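Local coordinates for protein carboxylesterase YBFK (Bacillus subtilis, PDB 4CCY) that hydrolyses carboxylic esters to an alcohol and a carboxylate as a carboxylesterase of the alpha/beta hydrolase superfamily, at residues V165-Y168 with A169-T173; P194-Q197 with R198-V201; H248-M251 with A252-R255. All blocks are in the same frame, centred on the assembly; numbering follows the deposited sequence.

Contact 1: residues V165-Y168 with A169-T173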
loop_
_atom_site.group_PDB
_atom_site.type_symbol
_atom_site.label_atom_id
_atom_site.label_comp_id
_atom_site.label_asym_id
_atom_site.label_seq_id
_atom_site.Cartn_x
_atom_site.Cartn_y
_atom_site.Cartn_z
ATOM N N VAL A 165 9.413 -1.246 15.796
ATOM C CA VAL A 165 8.251 -1.465 14.932
ATOM C C VAL A 165 7.349 -2.575 15.469
ATOM O O VAL A 165 6.120 -2.466 15.452
ATOM C CB VAL A 165 8.673 -1.750 13.468
ATOM C CG1 VAL A 165 7.480 -2.185 12.629
ATOM C CG2 VAL A 165 9.322 -0.508 12.864
ATOM N N TYR A 166 7.976 -3.627 15.980
ATOM C CA TYR A 166 7.239 -4.752 16.524
ATOM C C TYR A 166 6.487 -4.420 17.821
ATOM O O TYR A 166 5.423 -4.983 18.059
ATOM C CB TYR A 166 8.169 -5.951 16.692
ATOM C CG TYR A 166 8.711 -6.446 15.373
ATOM C CD1 TYR A 166 7.979 -7.346 14.591
ATOM C CD2 TYR A 166 9.940 -6.003 14.886
ATOM C CE1 TYR A 166 8.466 -7.801 13.372
ATOM C CE2 TYR A 166 10.439 -6.463 13.676
ATOM C CZ TYR A 166 9.696 -7.360 12.924
ATOM O OH TYR A 166 10.181 -7.811 11.717
ATOM N N LYS A 167 7.017 -3.510 18.644
ATOM C CA LYS A 167 6.290 -3.079 19.852
ATOM C C LYS A 167 4.996 -2.350 19.466
ATOM O O LYS A 167 3.937 -2.627 20.032
ATOM C CB LYS A 167 7.155 -2.211 20.776
ATOM C CG LYS A 167 6.451 -1.769 22.068
ATOM C CD LYS A 167 7.206 -0.662 22.813
ATOM C CE LYS A 167 7.433 0.556 21.904
ATOM N NZ LYS A 167 7.916 1.802 22.579
ATOM N N TYR A 168 5.097 -1.429 18.509
ATOM C CA TYR A 168 3.944 -0.685 17.997
ATOM C C TYR A 168 2.919 -1.617 17.361
ATOM O O TYR A 168 1.711 -1.499 17.617
ATOM C CB TYR A 168 4.390 0.394 16.996
ATOM C CG TYR A 168 5.084 1.563 17.658
ATOM C CD1 TYR A 168 4.345 2.542 18.303
ATOM C CD2 TYR A 168 6.472 1.682 17.648
ATOM C CE1 TYR A 168 4.960 3.614 18.928
ATOM C CE2 TYR A 168 7.105 2.755 18.273
ATOM C CZ TYR A 168 6.340 3.717 18.911
ATOM O OH TYR A 168 6.918 4.791 19.543
ATOM N N ALA A 169 3.402 -2.544 16.537
ATOM C CA ALA A 169 2.548 -3.568 15.932
ATOM C C ALA A 169 1.841 -4.418 17.002
ATOM O O ALA A 169 0.633 -4.639 16.932
ATOM C CB ALA A 169 3.357 -4.441 14.985
ATOM N N ALA A 170 2.584 -4.862 18.011
ATOM C CA ALA A 170 2.035 -5.762 19.036
ATOM C C ALA A 170 0.942 -5.112 19.882
ATOM O O ALA A 170 0.089 -5.802 20.442
ATOM C CB ALA A 170 3.145 -6.276 19.933
ATOM N N GLU A 171 0.972 -3.786 19.970
ATOM C CA GLU A 171 0.001 -3.040 20.772
ATOM C C GLU A 171 -1.258 -2.584 20.009
ATOM O O GLU A 171 -2.080 -1.834 20.541
ATOM C CB GLU A 171 0.695 -1.887 21.496
ATOM C CG GLU A 171 1.704 -2.419 22.514
ATOM C CD GLU A 171 2.318 -1.362 23.401
ATOM O OE1 GLU A 171 2.336 -0.173 23.031
ATOM O OE2 GLU A 171 2.796 -1.726 24.486
ATOM N N LEU A 172 -1.434 -3.081 18.788
ATOM C CA LEU A 172 -2.620 -2.738 17.994
ATOM C C LEU A 172 -3.813 -3.608 18.379
ATOM O O LEU A 172 -4.347 -4.367 17.570
ATOM C CB LEU A 172 -2.313 -2.814 16.498
ATOM C CG LEU A 172 -1.291 -1.792 15.987
ATOM C CD1 LEU A 172 -0.904 -2.073 14.539
ATOM C CD2 LEU A 172 -1.783 -0.356 16.163
ATOM N N THR A 173 -4.226 -3.482 19.634
ATOM C CA THR A 173 -5.251 -4.346 20.213
ATOM C C THR A 173 -6.498 -3.566 20.629
ATOM O O THR A 173 -7.485 -4.151 21.057
ATOM C CB THR A 173 -4.698 -5.106 21.427
ATOM O OG1 THR A 173 -4.138 -4.166 22.350
ATOM C CG2 THR A 173 -3.611 -6.108 20.993
#
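Val165 and Ala169 meet in the short helix 164-170, whose C-terminal end lies here, in the excursion between strands 146-152 and 236-241 where alpha/beta hydrolases usually carry their cap. Val165 O accepts Ala169 N at 2.9 Å, an i to i+4 bond, and the CB of Ala169 lies against the same carbonyl. The buried isopropyl group of Val165 turns away from this bond toward Met246 and Trp184, about 7 Å from the side chain of Glu244, the probable charge-relay acid. Tyr166 repeats the pattern: its O receives Ala170 N at 2.8 Å, while its ring leaves the helix to lie on Phe161 and Pro221. At Lys167 the regular pattern weakens. Its O reaches Glu171 N only at 3.2 Å, and Glu171 N is shared with a second weak bond, 3.4 Å long, to Tyr168 O. Glu171 is the first residue to leave helical angles. Its CG nevertheless stays 3.3 Å from Lys167 O, because chi1 of -65° sets it beside its own backbone N; the extended chain carries the carboxylate on past Lys167 O, and Glu171 OE1 remains 5.9 Å from Lys167 NZ, too far for a salt bridge. The lysine chain bends instead over one face of the Tyr168 ring, with CE near the rim. That ring also stacks with Trp184 of helix 175-186. Leu172 centres an inverse gamma turn. Set beside its own N by chi1 of -65°, Leu172 CG lies 3.4 Å from Tyr168 O.

Contact 2: residues P194-Q197 with R198-V201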
loop_
_atom_site.group_PDB
_atom_site.type_symbol
_atom_site.label_atom_id
_atom_site.label_comp_id
_atom_site.label_asym_id
_atom_site.label_seq_id
_atom_site.Cartn_x
_atom_site.Cartn_y
_atom_site.Cartn_z
ATOM N N PRO A 194 -8.852 14.250 10.119
ATOM C CA PRO A 194 -9.639 13.619 11.196
ATOM C C PRO A 194 -10.442 12.362 10.790
ATOM O O PRO A 194 -10.619 11.451 11.607
ATOM C CB PRO A 194 -10.573 14.741 11.637
ATOM C CG PRO A 194 -9.802 15.979 11.356
ATOM C CD PRO A 194 -8.973 15.717 10.133
ATOM N N LEU A 195 -10.930 12.317 9.551
ATOM C CA LEU A 195 -11.692 11.162 9.088
ATOM C C LEU A 195 -10.820 9.919 9.036
ATOM O O LEU A 195 -11.244 8.850 9.481
ATOM C CB LEU A 195 -12.366 11.434 7.741
ATOM C CG LEU A 195 -13.507 12.466 7.777
ATOM C CD1 LEU A 195 -14.053 12.721 6.381
ATOM C CD2 LEU A 195 -14.621 12.044 8.730
ATOM N N LEU A 196 -9.594 10.061 8.532
ATOM C CA LEU A 196 -8.659 8.936 8.474
ATOM C C LEU A 196 -8.185 8.486 9.851
ATOM O O LEU A 196 -8.084 7.287 10.103
ATOM C CB LEU A 196 -7.457 9.221 7.563
ATOM C CG LEU A 196 -7.421 8.469 6.231
ATOM C CD1 LEU A 196 -6.104 8.725 5.508
ATOM C CD2 LEU A 196 -7.633 6.967 6.424
ATOM N N GLN A 197 -7.905 9.450 10.726
ATOM C CA GLN A 197 -7.578 9.183 12.126
ATOM C C GLN A 197 -8.643 8.278 12.732
ATOM O O GLN A 197 -8.334 7.231 13.314
ATOM C CB GLN A 197 -7.518 10.502 12.909
ATOM C CG GLN A 197 -7.176 10.359 14.392
ATOM C CD GLN A 197 -5.686 10.219 14.651
ATOM O OE1 GLN A 197 -4.863 10.647 13.837
ATOM N NE2 GLN A 197 -5.330 9.616 15.790
ATOM N N ARG A 198 -9.900 8.668 12.548
ATOM C CA ARG A 198 -11.021 7.956 13.135
ATOM C C ARG A 198 -11.151 6.527 12.594
ATOM O O ARG A 198 -11.331 5.580 13.365
ATOM C CB ARG A 198 -12.315 8.748 12.916
ATOM C CG ARG A 198 -13.572 7.971 13.249
ATOM C CD ARG A 198 -13.840 8.019 14.742
ATOM N NE ARG A 198 -14.685 6.909 15.181
ATOM C CZ ARG A 198 -14.221 5.800 15.749
ATOM N NH1 ARG A 198 -12.913 5.646 15.940
ATOM N NH2 ARG A 198 -15.065 4.846 16.130
ATOM N N GLN A 199 -11.039 6.389 11.272
ATOM C CA GLN A 199 -11.204 5.110 10.599
ATOM C C GLN A 199 -10.163 4.090 11.048
ATOM O O GLN A 199 -10.502 2.953 11.375
ATOM C CB GLN A 199 -11.157 5.279 9.077
ATOM C CG GLN A 199 -11.320 3.959 8.341
ATOM C CD GLN A 199 -11.107 4.054 6.845
ATOM O OE1 GLN A 199 -11.358 5.085 6.235
ATOM N NE2 GLN A 199 -10.668 2.962 6.243
ATOM N N ILE A 200 -8.902 4.507 11.064
ATOM C CA ILE A 200 -7.803 3.647 11.484
ATOM C C ILE A 200 -7.969 3.179 12.939
ATOM O O ILE A 200 -7.752 1.999 13.242
ATOM C CB ILE A 200 -6.435 4.342 11.267
ATOM C CG1 ILE A 200 -6.202 4.564 9.772
ATOM C CG2 ILE A 200 -5.302 3.529 11.884
ATOM C CD1 ILE A 200 -5.052 5.496 9.478
ATOM N N VAL A 201 -8.359 4.100 13.824
ATOM C CA VAL A 201 -8.634 3.776 15.230
ATOM C C VAL A 201 -9.759 2.752 15.331
ATOM O O VAL A 201 -9.617 1.744 16.014
ATOM C CB VAL A 201 -8.935 5.041 16.070
ATOM C CG1 VAL A 201 -9.443 4.687 17.469
ATOM C CG2 VAL A 201 -7.690 5.903 16.181
#
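The opening turns of helix 194-205, in the insertion after strand 146-152 and consistent with the cap of alpha/beta hydrolases, are closed by four successive i to i+4 backbone bonds from Pro194-Arg198 to Gln197-Val201. The first, Arg198 N to Pro194 O, is 3.0 Å long. The last, Val201 N to Gln197 O, measures 3.2 Å, and the one from Ile200 N to Leu196 O is nearly straight at 173°. On the buried side Leu196 leans its CD2 forward along the helix, to 4.3 Å from Ile200 CD1. The same methyl approaches Gln199 OE1 as the two side chains cross obliquely. Gln199 is fully extended, with CG opposite the backbone N (chi1 180°). Its amide thereby reaches two serines: OE1 bonds to Ser24 OG at the end of helix 12-24, and NE2 to Ser66 OG, outside that helix. Val201 turns toward the preceding turn and sets CG2 3.2 Å from Gln197 O. The Gln197 chain bends at chi2 (82°), bringing NE2 to 4.4 Å from Val201 CG2; NE2 also makes a weak bond to Glu179 of helix 175-186. At the edge of the Arg198 guanidinium, in its plane, lies Val201 CG1. The amide of Gln199 thus has both its oxygen and its nitrogen satisfied by serine hydroxyls, which should fix its rotation in buried surroundings.

Contact 3: residues H248-M251 with A252-R255. With NA (sodium ion), chain C.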
loop_
_atom_site.group_PDB
_atom_site.type_symbol
_atom_site.label_atom_id
_atom_site.label_comp_id
_atom_site.label_asym_id
_atom_site.label_seq_id
_atom_site.Cartn_x
_atom_site.Cartn_y
_atom_site.Cartn_z
ATOM N N HIS A 248 16.024 2.736 8.824
ATOM C CA HIS A 248 17.026 3.669 8.305
ATOM C C HIS A 248 16.878 3.772 6.822
ATOM O O HIS A 248 17.441 2.967 6.068
ATOM C CB HIS A 248 18.442 3.226 8.665
ATOM C CG HIS A 248 18.789 3.417 10.124
ATOM N ND1 HIS A 248 18.614 4.590 10.761
ATOM C CD2 HIS A 248 19.313 2.539 11.058
ATOM C CE1 HIS A 248 18.991 4.466 12.046
ATOM N NE2 HIS A 248 19.424 3.215 12.227
ATOM N N GLN A 249 16.142 4.784 6.380
ATOM C CA GLN A 249 15.851 4.927 4.947
ATOM C C GLN A 249 17.099 5.199 4.104
ATOM O O GLN A 249 17.113 4.889 2.919
ATOM C CB GLN A 249 14.741 5.960 4.688
ATOM C CG GLN A 249 15.128 7.423 4.903
ATOM C CD GLN A 249 15.428 7.755 6.347
ATOM O OE1 GLN A 249 14.890 7.143 7.273
ATOM N NE2 GLN A 249 16.288 8.722 6.550
ATOM N N GLN A 250 18.155 5.750 4.709
ATOM C CA GLN A 250 19.416 5.942 3.983
ATOM C C GLN A 250 19.996 4.594 3.513
ATOM O O GLN A 250 20.298 4.423 2.330
ATOM C CB GLN A 250 20.442 6.735 4.815
ATOM C CG GLN A 250 21.702 7.129 4.048
ATOM C CD GLN A 250 21.427 7.977 2.814
ATOM O OE1 GLN A 250 20.570 8.866 2.818
ATOM N NE2 GLN A 250 22.165 7.712 1.751
ATOM N N MET A 251 20.129 3.646 4.440
ATOM C CA MET A 251 20.590 2.292 4.133
ATOM C C MET A 251 19.692 1.563 3.119
ATOM O O MET A 251 20.188 0.857 2.261
ATOM C CB MET A 251 20.708 1.467 5.421
ATOM C CG MET A 251 21.793 1.951 6.386
ATOM S SD MET A 251 21.854 1.008 7.930
ATOM C CE MET A 251 22.237 -0.649 7.345
ATOM N N ALA A 252 18.376 1.719 3.238
ATOM C CA ALA A 252 17.445 1.111 2.288
ATOM C C ALA A 252 17.654 1.711 0.896
ATOM O O ALA A 252 17.741 0.982 -0.096
ATOM C CB ALA A 252 16.015 1.319 2.749
ATOM N N PHE A 253 17.752 3.041 0.842
ATOM C CA PHE A 253 18.074 3.775 -0.388
ATOM C C PHE A 253 19.396 3.319 -1.033
ATOM O O PHE A 253 19.420 2.932 -2.211
ATOM C CB PHE A 253 18.075 5.291 -0.123
ATOM C CG PHE A 253 18.730 6.093 -1.210
ATOM C CD1 PHE A 253 18.027 6.429 -2.363
ATOM C CD2 PHE A 253 20.065 6.504 -1.086
ATOM C CE1 PHE A 253 18.632 7.160 -3.371
ATOM C CE2 PHE A 253 20.676 7.240 -2.091
ATOM C CZ PHE A 253 19.962 7.571 -3.236
ATOM N N GLU A 254 20.485 3.358 -0.262
ATOM C CA GLU A 254 21.791 2.899 -0.743
ATOM C C GLU A 254 21.745 1.465 -1.304
ATOM O O GLU A 254 22.213 1.202 -2.429
ATOM C CB GLU A 254 22.857 3.022 0.356
ATOM C CG GLU A 254 23.300 4.455 0.613
ATOM C CD GLU A 254 24.512 4.553 1.523
ATOM O OE1 GLU A 254 25.338 3.609 1.540
ATOM O OE2 GLU A 254 24.654 5.584 2.214
ATOM N N ARG A 255 21.163 0.553 -0.526
ATOM C CA ARG A 255 21.024 -0.848 -0.934
ATOM C C ARG A 255 20.218 -1.008 -2.239
ATOM O O ARG A 255 20.671 -1.664 -3.180
ATOM C CB ARG A 255 20.421 -1.683 0.209
ATOM C CG ARG A 255 20.623 -3.169 0.041
ATOM C CD ARG A 255 20.159 -3.996 1.237
ATOM N NE ARG A 255 20.159 -5.404 0.847
ATOM C CZ ARG A 255 19.078 -6.125 0.548
ATOM N NH1 ARG A 255 17.862 -5.607 0.654
ATOM N NH2 ARG A 255 19.219 -7.394 0.166
HETATM NA NA NA C . 14.600 6.923 9.550
HETATM O O HOH W 1 17.105 6.681 9.840
HETATM O O HOH W 2 14.982 9.315 9.827
HETATM O O HOH W 3 14.565 6.030 12.053
#
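Gln249, whose O accepts Phe253 N at 2.9 Å across the contact, binds the sodium ion through OE1 at 2.3 Å. Its chi1 of 72° puts CG between the backbone N and the carbonyl carbon, and a bend at chi2 directs OE1 to the metal. Three waters and the carbonyl oxygens of Glu244 and Tyr247 bring the shell to six oxygens. One of these waters is hydrogen-bonded to His248 ND1 (2.7 Å), at the edge of the imidazole and in its plane, so His248 belongs to the second shell. His248 also occupies the N-cap position, and its O accepts Ala252 N. Gln250 and Glu254 are joined twice. Glu254 N donates to Gln250 O at 2.8 Å, almost straight at 177°, and the side chains add a weak bond of 3.3 Å from Gln250 NE2 to Glu254 OE2. The glutamine chain, bent at chi2, reaches forward along the helix to the carboxylate, whose plane is turned 66° from that of the amide. Arg255 N bonds to Met251 O. Farther out, Phe253 CD2 comes within 3.7 Å of Gln250 NE2, approaching obliquely, while the ring rests on Ala265, Ile267 and Phe240 of the sheet. Ala252 is buried against Phe240, Phe158 and Ile159. The extended Arg255 carries its guanidinium away from the preceding turn to a salt bridge with Asp226 and to the carbonyl oxygens of Phe224 and Phe158. This is the first part of the crossover helix in the beta-alpha-beta unit 236-241, 249-259, 264-268, and its sodium site also takes the backbone oxygen of Glu244, the probable triad acid.

How the contacts relate
All three contacts are local and follow one another along the chain, so each closes a turn or two of helix or its end, and none encloses or crosses another. Contact 1 comes first, where helix 164-170 ends. Helix 175-186 follows and links it to contact 2 at the start of helix 194-205; side chains of both contacts pack on that intervening helix, although their nearest atoms stay about 7 Å apart. The chain then returns through strand 236-241 to contact 3, which begins the crossover helix beside the central sheet. Contact 3 lies about 8 Å from contact 1 and about 20 Å from contact 2 between nearest atoms.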